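Local coordinates for DNA protection during starvation protein (Halobacterium salinarum, PDB 1MOJ), which probably protects DNA from oxidative damage by oxidising ferrous iron with hydrogen peroxide and storing it as ferric mineral inside a hollow shell of twelve subunits, at residues A[29-34]-A[83-88]; A[43-48]-A[73-78]; A[79-84]-A[150-155]. One frame throughout, in Å; residues are numbered along the deposited sequence.

Interaction 1: A[29-34]-A[83-88]; sequences QCVDAL and ERVQAL. With FE (Fe (III) ion), chain E.
C30 begins the contact: its CB, rather than the sulfur, meets the CD1 methyl of L88 at 3.8 Å. One residue on, V31 uses both branches. CG1, anti to the backbone N (chi1 169°), crosses V85 at about a right angle and meets V85 CG1 at 3.8 Å. CG2 slides past L88, resting against L88 CB at 3.8 Å. The two valines also mark the nearest approach of the backbones, with 5.3 Å between V31 CA and V85 CA. A turn later comes L34, which touches R84, V85 and L88 together. Its CB presses on V85 CG2 at 3.4 Å, tighter than usual carbon contact. Its CD1 reaches further and lies between L88 CD1 and the aliphatic start of R84, whose CG is 3.7 Å from L34 CD1. All six touching residues are buried, and the interface between the segments is purely apolar. On another side of the second segment, E83 runs out extended and gives OE1 to a ferric ion at 2.0 Å, an ion that H52 of a neighbouring subunit also binds. L88, the first residue to leave helical geometry, still packs against C30, V31 and L34, so the contact extends to the end of the helix. Two helices running 157° apart in direction, their axes 9.4 Å apart at this point, with valine and leucine side chains, a cysteine CB and the stem of an arginine between them, form one antiparallel pair of the ferritin-like four-helix bundle.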
ATOM      1  N   GLN A  29      26.283  33.602   8.140  1.00 24.15           N
ATOM      2  CA  GLN A  29      26.539  33.731   6.709  1.00 24.31           C
ATOM      3  C   GLN A  29      25.555  32.860   5.929  1.00 23.06           C
ATOM      4  O   GLN A  29      25.012  33.282   4.909  1.00 22.76           O
ATOM      5  CB  GLN A  29      27.978  33.327   6.384  1.00 24.09           C
ATOM      6  CG  GLN A  29      29.016  34.250   6.985  1.00 25.44           C
ATOM      7  CD  GLN A  29      30.422  33.929   6.523  1.00 28.09           C
ATOM      8  OE1 GLN A  29      30.724  33.975   5.328  1.00 29.41           O
ATOM      9  NE2 GLN A  29      31.293  33.600   7.470  1.00 28.71           N
ATOM     10  N   CYS A  30      25.323  31.647   6.418  1.00 22.82           N
ATOM     11  CA  CYS A  30      24.379  30.727   5.775  1.00 22.97           C
ATOM     12  C   CYS A  30      22.946  31.197   5.983  1.00 20.46           C
ATOM     13  O   CYS A  30      22.130  31.151   5.063  1.00 19.89           O
ATOM     14  CB  CYS A  30      24.523  29.309   6.341  1.00 22.75           C
ATOM     15  SG  CYS A  30      26.047  28.488   5.857  1.00 32.59           S
ATOM     16  N   VAL A  31      22.645  31.643   7.200  1.00 19.66           N
ATOM     17  CA  VAL A  31      21.306  32.113   7.532  1.00 18.44           C
ATOM     18  C   VAL A  31      20.879  33.294   6.670  1.00 19.51           C
ATOM     19  O   VAL A  31      19.734  33.369   6.232  1.00 19.73           O
ATOM     20  CB  VAL A  31      21.206  32.503   9.031  1.00 18.53           C
ATOM     21  CG1 VAL A  31      19.895  33.256   9.306  1.00 14.07           C
ATOM     22  CG2 VAL A  31      21.278  31.244   9.891  1.00 17.51           C
ATOM     23  N   ASP A  32      21.793  34.222   6.414  1.00 20.10           N
ATOM     24  CA  ASP A  32      21.452  35.373   5.593  1.00 19.18           C
ATOM     25  C   ASP A  32      21.079  34.904   4.204  1.00 18.18           C
ATOM     26  O   ASP A  32      20.138  35.408   3.600  1.00 18.77           O
ATOM     27  CB  ASP A  32      22.625  36.351   5.503  1.00 22.02           C
ATOM     28  CG  ASP A  32      22.891  37.073   6.816  1.00 24.84           C
ATOM     29  OD1 ASP A  32      21.987  37.121   7.683  1.00 25.22           O
ATOM     30  OD2 ASP A  32      24.011  37.614   6.966  1.00 28.49           O
ATOM     31  N   ALA A  33      21.824  33.932   3.702  1.00 16.30           N
ATOM     32  CA  ALA A  33      21.565  33.386   2.385  1.00 16.53           C
ATOM     33  C   ALA A  33      20.258  32.598   2.380  1.00 15.31           C
ATOM     34  O   ALA A  33      19.419  32.779   1.500  1.00 16.17           O
ATOM     35  CB  ALA A  33      22.727  32.485   1.964  1.00 16.06           C
ATOM     36  N   LEU A  34      20.090  31.723   3.365  1.00 13.96           N
ATOM     37  CA  LEU A  34      18.895  30.895   3.466  1.00 12.74           C
ATOM     38  C   LEU A  34      17.597  31.699   3.619  1.00 12.53           C
ATOM     39  O   LEU A  34      16.590  31.392   2.973  1.00 10.73           O
ATOM     40  CB  LEU A  34      19.049  29.913   4.630  1.00 14.20           C
ATOM     41  CG  LEU A  34      20.162  28.864   4.471  1.00 15.94           C
ATOM     42  CD1 LEU A  34      20.386  28.130   5.783  1.00 14.76           C
ATOM     43  CD2 LEU A  34      19.784  27.885   3.359  1.00 16.59           C
ATOM     44  N   GLU A  83      13.643  25.613   8.276  1.00 12.78           N
ATOM     45  CA  GLU A  83      14.104  24.762   9.359  1.00 10.92           C
ATOM     46  C   GLU A  83      15.618  24.768   9.474  1.00 10.98           C
ATOM     47  O   GLU A  83      16.155  24.643  10.575  1.00 10.06           O
ATOM     48  CB  GLU A  83      13.568  23.344   9.178  1.00 10.55           C
ATOM     49  CG  GLU A  83      12.068  23.282   9.418  1.00 13.14           C
ATOM     50  CD  GLU A  83      11.500  21.883   9.359  1.00 15.86           C
ATOM     51  OE1 GLU A  83      10.289  21.735   9.581  1.00 17.40           O
ATOM     52  OE2 GLU A  83      12.248  20.925   9.098  1.00 17.95           O
ATOM     53  N   ARG A  84      16.315  24.918   8.350  1.00 11.76           N
ATOM     54  CA  ARG A  84      17.780  24.955   8.397  1.00 10.50           C
ATOM     55  C   ARG A  84      18.194  26.270   9.055  1.00 10.69           C
ATOM     56  O   ARG A  84      19.159  26.319   9.822  1.00 11.30           O
ATOM     57  CB  ARG A  84      18.382  24.851   6.992  1.00  9.36           C
ATOM     58  CG  ARG A  84      19.893  24.643   6.983  1.00  9.12           C
ATOM     59  CD  ARG A  84      20.299  23.475   7.886  1.00 12.16           C
ATOM     60  NE  ARG A  84      21.740  23.242   7.888  1.00 15.74           N
ATOM     61  CZ  ARG A  84      22.364  22.373   8.686  1.00 18.77           C
ATOM     62  NH1 ARG A  84      21.665  21.651   9.558  1.00 17.05           N
ATOM     63  NH2 ARG A  84      23.689  22.221   8.608  1.00 16.83           N
ATOM     64  N   VAL A  85      17.459  27.335   8.753  1.00 11.49           N
ATOM     65  CA  VAL A  85      17.741  28.638   9.356  1.00 13.11           C
ATOM     66  C   VAL A  85      17.579  28.495  10.868  1.00 13.19           C
ATOM     67  O   VAL A  85      18.448  28.894  11.650  1.00 13.73           O
ATOM     68  CB  VAL A  85      16.767  29.729   8.836  1.00 12.62           C
ATOM     69  CG1 VAL A  85      16.851  30.972   9.710  1.00 11.15           C
ATOM     70  CG2 VAL A  85      17.118  30.098   7.392  1.00 12.30           C
ATOM     71  N   GLN A  86      16.471  27.892  11.279  1.00 12.65           N
ATOM     72  CA  GLN A  86      16.209  27.697  12.692  1.00 13.98           C
ATOM     73  C   GLN A  86      17.264  26.788  13.335  1.00 13.58           C
ATOM     74  O   GLN A  86      17.702  27.022  14.457  1.00 13.52           O
ATOM     75  CB  GLN A  86      14.812  27.100  12.877  1.00 14.56           C
ATOM     76  CG  GLN A  86      14.180  27.463  14.215  1.00 18.79           C
ATOM     77  CD  GLN A  86      14.766  26.665  15.343  1.00 17.92           C
ATOM     78  OE1 GLN A  86      14.719  27.071  16.504  1.00 21.25           O
ATOM     79  NE2 GLN A  86      15.311  25.508  15.013  1.00 16.76           N
ATOM     80  N   ALA A  87      17.678  25.756  12.616  1.00 14.01           N
ATOM     81  CA  ALA A  87      18.671  24.834  13.133  1.00 13.72           C
ATOM     82  C   ALA A  87      20.003  25.549  13.375  1.00 15.45           C
ATOM     83  O   ALA A  87      20.733  25.219  14.313  1.00 16.27           O
ATOM     84  CB  ALA A  87      18.856  23.679  12.155  1.00 12.40           C
ATOM     85  N   LEU A  88      20.316  26.529  12.528  1.00 15.09           N
ATOM     86  CA  LEU A  88      21.565  27.274  12.639  1.00 14.50           C
ATOM     87  C   LEU A  88      21.488  28.444  13.622  1.00 15.01           C
ATOM     88  O   LEU A  88      22.363  29.312  13.639  1.00 14.67           O
ATOM     89  CB  LEU A  88      22.003  27.772  11.257  1.00 14.18           C
ATOM     90  CG  LEU A  88      22.300  26.687  10.209  1.00 12.94           C
ATOM     91  CD1 LEU A  88      22.520  27.314   8.839  1.00 13.04           C
ATOM     92  CD2 LEU A  88      23.509  25.883  10.646  1.00 12.99           C
TER
HETATM   93 FE    FE E 302       8.706  21.169   8.552  1.00 32.80          FE
HETATM   94  O   HOH W   1       8.881  19.087   9.125  1.00 18.23           O

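Interaction 2: A[43-48]-A[73-78]; sequences VLYHQL and TAEEVA
Midway along the antiparallel helix pair of the ferritin-like bundle, Y45 and A74 meet where the backbones come within 5.3 Å of each other, CA to CA. The axes of the two segments are only 8.7 Å apart, and the small size of A74 makes this possible: its CB lies 4.0 Å from Y45 CB. The same methyl is touched by L44 CD2 and L48 CD1, each at 4.2 Å, so three side chains of one helix close round a single alanine of the other. Beside it, E75 lies along Y45, both chains pointing the same way. E75 CG sits over one face of the phenol ring, 4.0 Å from its centroid and 27° off the normal, in a CH-pi contact. A chi1 of 159° turns the Y45 ring away from its own N and across to E75, a residue involved in iron nucleation. Both polar ends look to a neighbouring subunit, Y45 OH bonding to Y42 and E75 there, and E75 OE2 to Y45 there. With an alanine here, the CH-pi surface for E75 CG would be lost and E75 of the neighbouring subunit would probably be left without its phenol mate, its carboxylate freer to turn. Around the pair, helix 115-142 covers L44 and L48 through Y126, while L48 also packs on L67, A70 and A71 of helix 60-87.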
ATOM      1  N   VAL A  43       7.215  33.396  -1.969  1.00 13.09           N
ATOM      2  CA  VAL A  43       6.420  34.239  -2.861  1.00 13.56           C
ATOM      3  C   VAL A  43       6.161  33.394  -4.107  1.00 12.24           C
ATOM      4  O   VAL A  43       5.082  33.458  -4.690  1.00 12.69           O
ATOM      5  CB  VAL A  43       7.142  35.558  -3.275  1.00 15.93           C
ATOM      6  CG1 VAL A  43       7.534  36.364  -2.043  1.00 15.05           C
ATOM      7  CG2 VAL A  43       8.336  35.251  -4.112  1.00 19.54           C
ATOM      8  N   LEU A  44       7.155  32.600  -4.509  1.00 10.82           N
ATOM      9  CA  LEU A  44       7.004  31.715  -5.661  1.00 10.06           C
ATOM     10  C   LEU A  44       5.845  30.767  -5.380  1.00 10.80           C
ATOM     11  O   LEU A  44       4.943  30.592  -6.215  1.00  9.58           O
ATOM     12  CB  LEU A  44       8.279  30.902  -5.890  1.00  9.23           C
ATOM     13  CG  LEU A  44       8.170  29.737  -6.897  1.00  9.79           C
ATOM     14  CD1 LEU A  44       7.882  30.271  -8.280  1.00 10.38           C
ATOM     15  CD2 LEU A  44       9.449  28.931  -6.909  1.00 10.70           C
ATOM     16  N   TYR A  45       5.885  30.156  -4.198  1.00 10.23           N
ATOM     17  CA  TYR A  45       4.845  29.223  -3.767  1.00 11.72           C
ATOM     18  C   TYR A  45       3.460  29.850  -3.918  1.00 11.33           C
ATOM     19  O   TYR A  45       2.547  29.248  -4.495  1.00 12.58           O
ATOM     20  CB  TYR A  45       5.057  28.847  -2.299  1.00 10.52           C
ATOM     21  CG  TYR A  45       3.812  28.313  -1.612  1.00 11.40           C
ATOM     22  CD1 TYR A  45       3.382  27.006  -1.815  1.00  8.38           C
ATOM     23  CD2 TYR A  45       3.075  29.122  -0.748  1.00 10.68           C
ATOM     24  CE1 TYR A  45       2.248  26.516  -1.171  1.00 10.16           C
ATOM     25  CE2 TYR A  45       1.945  28.645  -0.102  1.00  9.90           C
ATOM     26  CZ  TYR A  45       1.537  27.342  -0.315  1.00 11.53           C
ATOM     27  OH  TYR A  45       0.418  26.867   0.336  1.00 12.14           O
ATOM     28  N   HIS A  46       3.306  31.059  -3.385  1.00 10.25           N
ATOM     29  CA  HIS A  46       2.023  31.742  -3.449  1.00  8.72           C
ATOM     30  C   HIS A  46       1.590  32.119  -4.857  1.00  9.67           C
ATOM     31  O   HIS A  46       0.390  32.105  -5.164  1.00  9.55           O
ATOM     32  CB  HIS A  46       2.043  32.968  -2.541  1.00  9.77           C
ATOM     33  CG  HIS A  46       1.736  32.649  -1.114  1.00  8.89           C
ATOM     34  ND1 HIS A  46       0.467  32.317  -0.688  1.00  9.95           N
ATOM     35  CD2 HIS A  46       2.536  32.554  -0.026  1.00  9.30           C
ATOM     36  CE1 HIS A  46       0.501  32.027   0.601  1.00 11.10           C
ATOM     37  NE2 HIS A  46       1.746  32.162   1.026  1.00  9.40           N
ATOM     38  N   GLN A  47       2.549  32.439  -5.721  1.00  9.11           N
ATOM     39  CA  GLN A  47       2.195  32.791  -7.090  1.00  8.99           C
ATOM     40  C   GLN A  47       1.861  31.518  -7.871  1.00  8.89           C
ATOM     41  O   GLN A  47       0.985  31.517  -8.736  1.00  7.44           O
ATOM     42  CB  GLN A  47       3.327  33.560  -7.769  1.00  9.86           C
ATOM     43  CG  GLN A  47       2.902  34.155  -9.107  1.00 10.94           C
ATOM     44  CD  GLN A  47       3.632  35.443  -9.448  1.00 11.59           C
ATOM     45  OE1 GLN A  47       3.413  36.484  -8.820  1.00 12.88           O
ATOM     46  NE2 GLN A  47       4.506  35.378 -10.446  1.00 13.67           N
ATOM     47  N   LEU A  48       2.556  30.430  -7.558  1.00  8.41           N
ATOM     48  CA  LEU A  48       2.274  29.164  -8.216  1.00  8.13           C
ATOM     49  C   LEU A  48       0.872  28.741  -7.808  1.00  8.32           C
ATOM     50  O   LEU A  48       0.130  28.199  -8.614  1.00  9.94           O
ATOM     51  CB  LEU A  48       3.284  28.094  -7.801  1.00  7.71           C
ATOM     52  CG  LEU A  48       4.674  28.226  -8.421  1.00  6.99           C
ATOM     53  CD1 LEU A  48       5.604  27.213  -7.814  1.00 10.49           C
ATOM     54  CD2 LEU A  48       4.580  28.034  -9.912  1.00  5.93           C
ATOM     55  N   THR A  73       6.165  21.548  -4.184  1.00 11.54           N
ATOM     56  CA  THR A  73       7.619  21.468  -4.163  1.00 11.77           C
ATOM     57  C   THR A  73       8.220  22.747  -3.566  1.00 11.86           C
ATOM     58  O   THR A  73       9.119  22.681  -2.728  1.00 11.22           O
ATOM     59  CB  THR A  73       8.190  21.228  -5.594  1.00 10.84           C
ATOM     60  OG1 THR A  73       7.902  19.883  -5.993  1.00 12.60           O
ATOM     61  CG2 THR A  73       9.707  21.432  -5.626  1.00 10.67           C
ATOM     62  N   ALA A  74       7.712  23.903  -3.984  1.00 13.16           N
ATOM     63  CA  ALA A  74       8.210  25.181  -3.484  1.00 14.13           C
ATOM     64  C   ALA A  74       7.970  25.281  -1.987  1.00 14.82           C
ATOM     65  O   ALA A  74       8.806  25.803  -1.239  1.00 14.55           O
ATOM     66  CB  ALA A  74       7.522  26.340  -4.208  1.00 13.80           C
ATOM     67  N   GLU A  75       6.836  24.752  -1.540  1.00 15.83           N
ATOM     68  CA  GLU A  75       6.495  24.792  -0.123  1.00 16.31           C
ATOM     69  C   GLU A  75       7.423  23.910   0.698  1.00 17.62           C
ATOM     70  O   GLU A  75       7.800  24.258   1.823  1.00 18.24           O
ATOM     71  CB  GLU A  75       5.048  24.367   0.081  1.00 18.34           C
ATOM     72  CG  GLU A  75       4.420  24.971   1.317  1.00 24.71           C
ATOM     73  CD  GLU A  75       4.023  23.929   2.342  1.00 28.08           C
ATOM     74  OE1 GLU A  75       4.893  23.132   2.769  1.00 29.02           O
ATOM     75  OE2 GLU A  75       2.834  23.915   2.722  1.00 30.99           O
ATOM     76  N   GLU A  76       7.799  22.764   0.138  1.00 17.71           N
ATOM     77  CA  GLU A  76       8.699  21.862   0.830  1.00 17.56           C
ATOM     78  C   GLU A  76      10.103  22.452   0.894  1.00 16.93           C
ATOM     79  O   GLU A  76      10.812  22.307   1.899  1.00 14.98           O
ATOM     80  CB  GLU A  76       8.725  20.511   0.121  1.00 22.68           C
ATOM     81  CG  GLU A  76       7.418  19.739   0.280  1.00 30.67           C
ATOM     82  CD  GLU A  76       7.478  18.350  -0.324  1.00 35.47           C
ATOM     83  OE1 GLU A  76       8.558  17.718  -0.258  1.00 40.36           O
ATOM     84  OE2 GLU A  76       6.443  17.881  -0.853  1.00 39.11           O
ATOM     85  N   VAL A  77      10.513  23.111  -0.185  1.00 14.04           N
ATOM     86  CA  VAL A  77      11.833  23.729  -0.210  1.00 12.94           C
ATOM     87  C   VAL A  77      11.879  24.824   0.854  1.00 11.96           C
ATOM     88  O   VAL A  77      12.858  24.940   1.602  1.00 10.74           O
ATOM     89  CB  VAL A  77      12.157  24.334  -1.602  1.00 11.62           C
ATOM     90  CG1 VAL A  77      13.418  25.190  -1.528  1.00 10.91           C
ATOM     91  CG2 VAL A  77      12.343  23.214  -2.616  1.00 10.98           C
ATOM     92  N   ALA A  78      10.809  25.609   0.938  1.00 11.47           N
ATOM     93  CA  ALA A  78      10.742  26.689   1.925  1.00 11.41           C
ATOM     94  C   ALA A  78      10.841  26.115   3.333  1.00 11.39           C
ATOM     95  O   ALA A  78      11.524  26.668   4.192  1.00 11.45           O
ATOM     96  CB  ALA A  78       9.435  27.468   1.765  1.00 10.28           C
TER

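Interaction 3: A[79-84]-A[150-155]; sequences DELAER and HMLREG. With FE (Fe (III) ion), chain E; FE (Fe (III) ion), chain F.
Apolar packing carries this contact, and M151 supplies most of it. With chi1 at 174° the M151 chain is directed away from its own N and across to helix 60-87, and two further bends turn the methyl into the start of the R84 side chain. CE lies 3.3 Å from R84 CB, with CG and CD of the arginine close beyond, the two chains meeting at a slant. Behind the methyl, M151 SD passes 4.0 Å from E80 CB, where E80 faces solvent. The second apolar pair sits deeper: L81 CD1 meets L152 CD2 at 3.9 Å, the leucines crossing at about a right angle. L81 achieves this with a first torsion of -101°, well away from a staggered value.

These side chains bridge two helices of the four-helix bundle whose axes, in these segments, come no nearer than 10.8 Å and whose directions differ by 166°. The long methionine bridges most of the separation by itself, while the leucines meet from both helices.

Polar interactions lead outward from the pair. R84 NH2 holds salt bridges to D145 and to E160 of a third subunit, and NE bonds to T148, so two nitrogens are tied and rotation of the group is probably restricted.

Metal ligation occupies the flanks. D79 chelates the ferric ion already held by E83, with OD2 at 2.2 Å and OD1 at 2.6 Å; OD1 is also hydrogen-bonded by W53 and K49 of the subunit that provides H52. On the other helix, E154, involved in iron nucleation, binds a different ferric ion through OE2 at 2.4 Å, together with the E154 carboxylates of two neighbouring subunits.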
ATOM      1  N   ASP A  79      10.154  25.000   3.564  1.00 12.59           N
ATOM      2  CA  ASP A  79      10.158  24.354   4.872  1.00 13.79           C
ATOM      3  C   ASP A  79      11.571  23.918   5.216  1.00 13.74           C
ATOM      4  O   ASP A  79      12.021  24.084   6.345  1.00 14.68           O
ATOM      5  CB  ASP A  79       9.232  23.145   4.864  1.00 15.12           C
ATOM      6  CG  ASP A  79       9.018  22.575   6.242  1.00 15.49           C
ATOM      7  OD1 ASP A  79       8.409  23.265   7.089  1.00 15.18           O
ATOM      8  OD2 ASP A  79       9.461  21.438   6.480  1.00 15.09           O
ATOM      9  N   GLU A  80      12.269  23.356   4.238  1.00 14.90           N
ATOM     10  CA  GLU A  80      13.648  22.927   4.432  1.00 17.42           C
ATOM     11  C   GLU A  80      14.518  24.127   4.792  1.00 15.70           C
ATOM     12  O   GLU A  80      15.261  24.106   5.773  1.00 16.03           O
ATOM     13  CB  GLU A  80      14.192  22.302   3.151  1.00 21.97           C
ATOM     14  CG  GLU A  80      13.605  20.945   2.804  1.00 29.45           C
ATOM     15  CD  GLU A  80      14.101  19.858   3.725  1.00 33.74           C
ATOM     16  OE1 GLU A  80      14.096  18.682   3.306  1.00 38.53           O
ATOM     17  OE2 GLU A  80      14.493  20.171   4.867  1.00 37.35           O
ATOM     18  N   LEU A  81      14.429  25.165   3.970  1.00 14.29           N
ATOM     19  CA  LEU A  81      15.189  26.402   4.174  1.00 14.72           C
ATOM     20  C   LEU A  81      14.935  27.009   5.561  1.00 13.83           C
ATOM     21  O   LEU A  81      15.872  27.330   6.291  1.00 13.47           O
ATOM     22  CB  LEU A  81      14.795  27.424   3.096  1.00 14.27           C
ATOM     23  CG  LEU A  81      15.640  27.706   1.850  1.00 14.85           C
ATOM     24  CD1 LEU A  81      16.535  26.559   1.495  1.00 13.89           C
ATOM     25  CD2 LEU A  81      14.689  28.053   0.703  1.00 14.62           C
ATOM     26  N   ALA A  82      13.660  27.161   5.907  1.00 13.85           N
ATOM     27  CA  ALA A  82      13.257  27.743   7.184  1.00 13.19           C
ATOM     28  C   ALA A  82      13.777  26.931   8.363  1.00 13.13           C
ATOM     29  O   ALA A  82      14.282  27.481   9.348  1.00 11.84           O
ATOM     30  CB  ALA A  82      11.728  27.843   7.250  1.00 10.83           C
ATOM     31  N   GLU A  83      13.643  25.613   8.276  1.00 12.78           N
ATOM     32  CA  GLU A  83      14.104  24.762   9.359  1.00 10.92           C
ATOM     33  C   GLU A  83      15.618  24.768   9.474  1.00 10.98           C
ATOM     34  O   GLU A  83      16.155  24.643  10.575  1.00 10.06           O
ATOM     35  CB  GLU A  83      13.568  23.344   9.178  1.00 10.55           C
ATOM     36  CG  GLU A  83      12.068  23.282   9.418  1.00 13.14           C
ATOM     37  CD  GLU A  83      11.500  21.883   9.359  1.00 15.86           C
ATOM     38  OE1 GLU A  83      10.289  21.735   9.581  1.00 17.40           O
ATOM     39  OE2 GLU A  83      12.248  20.925   9.098  1.00 17.95           O
ATOM     40  N   ARG A  84      16.315  24.918   8.350  1.00 11.76           N
ATOM     41  CA  ARG A  84      17.780  24.955   8.397  1.00 10.50           C
ATOM     42  C   ARG A  84      18.194  26.270   9.055  1.00 10.69           C
ATOM     43  O   ARG A  84      19.159  26.319   9.822  1.00 11.30           O
ATOM     44  CB  ARG A  84      18.382  24.851   6.992  1.00  9.36           C
ATOM     45  CG  ARG A  84      19.893  24.643   6.983  1.00  9.12           C
ATOM     46  CD  ARG A  84      20.299  23.475   7.886  1.00 12.16           C
ATOM     47  NE  ARG A  84      21.740  23.242   7.888  1.00 15.74           N
ATOM     48  CZ  ARG A  84      22.364  22.373   8.686  1.00 18.77           C
ATOM     49  NH1 ARG A  84      21.665  21.651   9.558  1.00 17.05           N
ATOM     50  NH2 ARG A  84      23.689  22.221   8.608  1.00 16.83           N
ATOM     51  N   HIS A 150      24.382  20.505   0.629  1.00 13.68           N
ATOM     52  CA  HIS A 150      23.704  19.340   0.075  1.00 15.29           C
ATOM     53  C   HIS A 150      22.196  19.598  -0.031  1.00 15.69           C
ATOM     54  O   HIS A 150      21.567  19.315  -1.053  1.00 15.62           O
ATOM     55  CB  HIS A 150      23.962  18.124   0.973  1.00 16.69           C
ATOM     56  CG  HIS A 150      23.437  16.835   0.416  1.00 18.54           C
ATOM     57  ND1 HIS A 150      24.034  16.186  -0.642  1.00 19.42           N
ATOM     58  CD2 HIS A 150      22.360  16.088   0.759  1.00 18.35           C
ATOM     59  CE1 HIS A 150      23.344  15.095  -0.929  1.00 19.51           C
ATOM     60  NE2 HIS A 150      22.324  15.014  -0.094  1.00 18.02           N
ATOM     61  N   MET A 151      21.620  20.131   1.041  1.00 15.12           N
ATOM     62  CA  MET A 151      20.198  20.422   1.057  1.00 15.39           C
ATOM     63  C   MET A 151      19.836  21.417  -0.030  1.00 13.82           C
ATOM     64  O   MET A 151      18.782  21.309  -0.645  1.00 12.11           O
ATOM     65  CB  MET A 151      19.784  21.005   2.402  1.00 19.22           C
ATOM     66  CG  MET A 151      18.340  21.469   2.419  1.00 23.53           C
ATOM     67  SD  MET A 151      18.162  22.954   3.379  1.00 32.93           S
ATOM     68  CE  MET A 151      18.561  22.303   4.980  1.00 29.36           C
ATOM     69  N   LEU A 152      20.701  22.398  -0.249  1.00 12.17           N
ATOM     70  CA  LEU A 152      20.439  23.395  -1.279  1.00 13.00           C
ATOM     71  C   LEU A 152      20.413  22.773  -2.673  1.00 12.53           C
ATOM     72  O   LEU A 152      19.559  23.116  -3.487  1.00 13.16           O
ATOM     73  CB  LEU A 152      21.485  24.522  -1.207  1.00 12.65           C
ATOM     74  CG  LEU A 152      21.350  25.479  -0.007  1.00 10.29           C
ATOM     75  CD1 LEU A 152      22.571  26.367   0.093  1.00 11.75           C
ATOM     76  CD2 LEU A 152      20.100  26.331  -0.161  1.00  9.92           C
ATOM     77  N   ARG A 153      21.342  21.855  -2.941  1.00 13.14           N
ATOM     78  CA  ARG A 153      21.403  21.180  -4.237  1.00 13.75           C
ATOM     79  C   ARG A 153      20.188  20.279  -4.431  1.00 13.97           C
ATOM     80  O   ARG A 153      19.667  20.165  -5.543  1.00 12.89           O
ATOM     81  CB  ARG A 153      22.659  20.316  -4.357  1.00 15.02           C
ATOM     82  CG  ARG A 153      23.966  21.064  -4.246  1.00 17.80           C
ATOM     83  CD  ARG A 153      25.128  20.154  -4.621  1.00 21.56           C
ATOM     84  NE  ARG A 153      26.387  20.608  -4.041  1.00 24.58           N
ATOM     85  CZ  ARG A 153      26.915  20.113  -2.929  1.00 22.61           C
ATOM     86  NH1 ARG A 153      26.300  19.141  -2.280  1.00 24.04           N
ATOM     87  NH2 ARG A 153      28.050  20.603  -2.459  1.00 25.54           N
ATOM     88  N   GLU A 154      19.755  19.632  -3.350  1.00 14.15           N
ATOM     89  CA  GLU A 154      18.594  18.747  -3.402  1.00 14.67           C
ATOM     90  C   GLU A 154      17.384  19.566  -3.816  1.00 15.17           C
ATOM     91  O   GLU A 154      16.555  19.111  -4.593  1.00 16.86           O
ATOM     92  CB  GLU A 154      18.335  18.120  -2.037  1.00 16.21           C
ATOM     93  CG  GLU A 154      19.347  17.060  -1.586  1.00 22.27           C
ATOM     94  CD  GLU A 154      19.031  15.653  -2.099  1.00 26.07           C
ATOM     95  OE1 GLU A 154      17.846  15.241  -2.059  1.00 29.31           O
ATOM     96  OE2 GLU A 154      19.968  14.943  -2.523  1.00 25.14           O
ATOM     97  N   GLY A 155      17.291  20.787  -3.301  1.00 15.15           N
ATOM     98  CA  GLY A 155      16.174  21.645  -3.638  1.00 15.45           C
ATOM     99  C   GLY A 155      16.360  22.263  -5.009  1.00 16.96           C
ATOM    100  O   GLY A 155      15.400  22.437  -5.767  1.00 14.92           O
TER
HETATM  101 FE    FE E 302       8.706  21.169   8.552  1.00 32.80          FE
HETATM  102 FE    FE F 306      19.787  12.609  -2.242  1.00 38.23          FE
HETATM  103  O   HOH W   1       8.881  19.087   9.125  1.00 18.23           O

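Overall arrangement
The three contacts show how a single helix can serve several partners: helix 60-87 takes part in all of them. Interactions 1 and 2 join it to helix 24-54 at points whose centres are 18 Å apart, interaction 2 nested within the loop that interaction 1 closes. Interaction 3 uses the intervening turns to reach helix 146-169. It shares E83 and R84 with interaction 1, and L34 CD2 packs on L152 CD2 at 3.9 Å between them. V77 CG2 touches G155 CA at 4.3 Å, linking interactions 2 and 3. The shared E83 binds the intersubunit ferric ion, to which interaction 3 adds D79, and E75 of interaction 2 lies about 7 Å, nearest atoms, from that same ion.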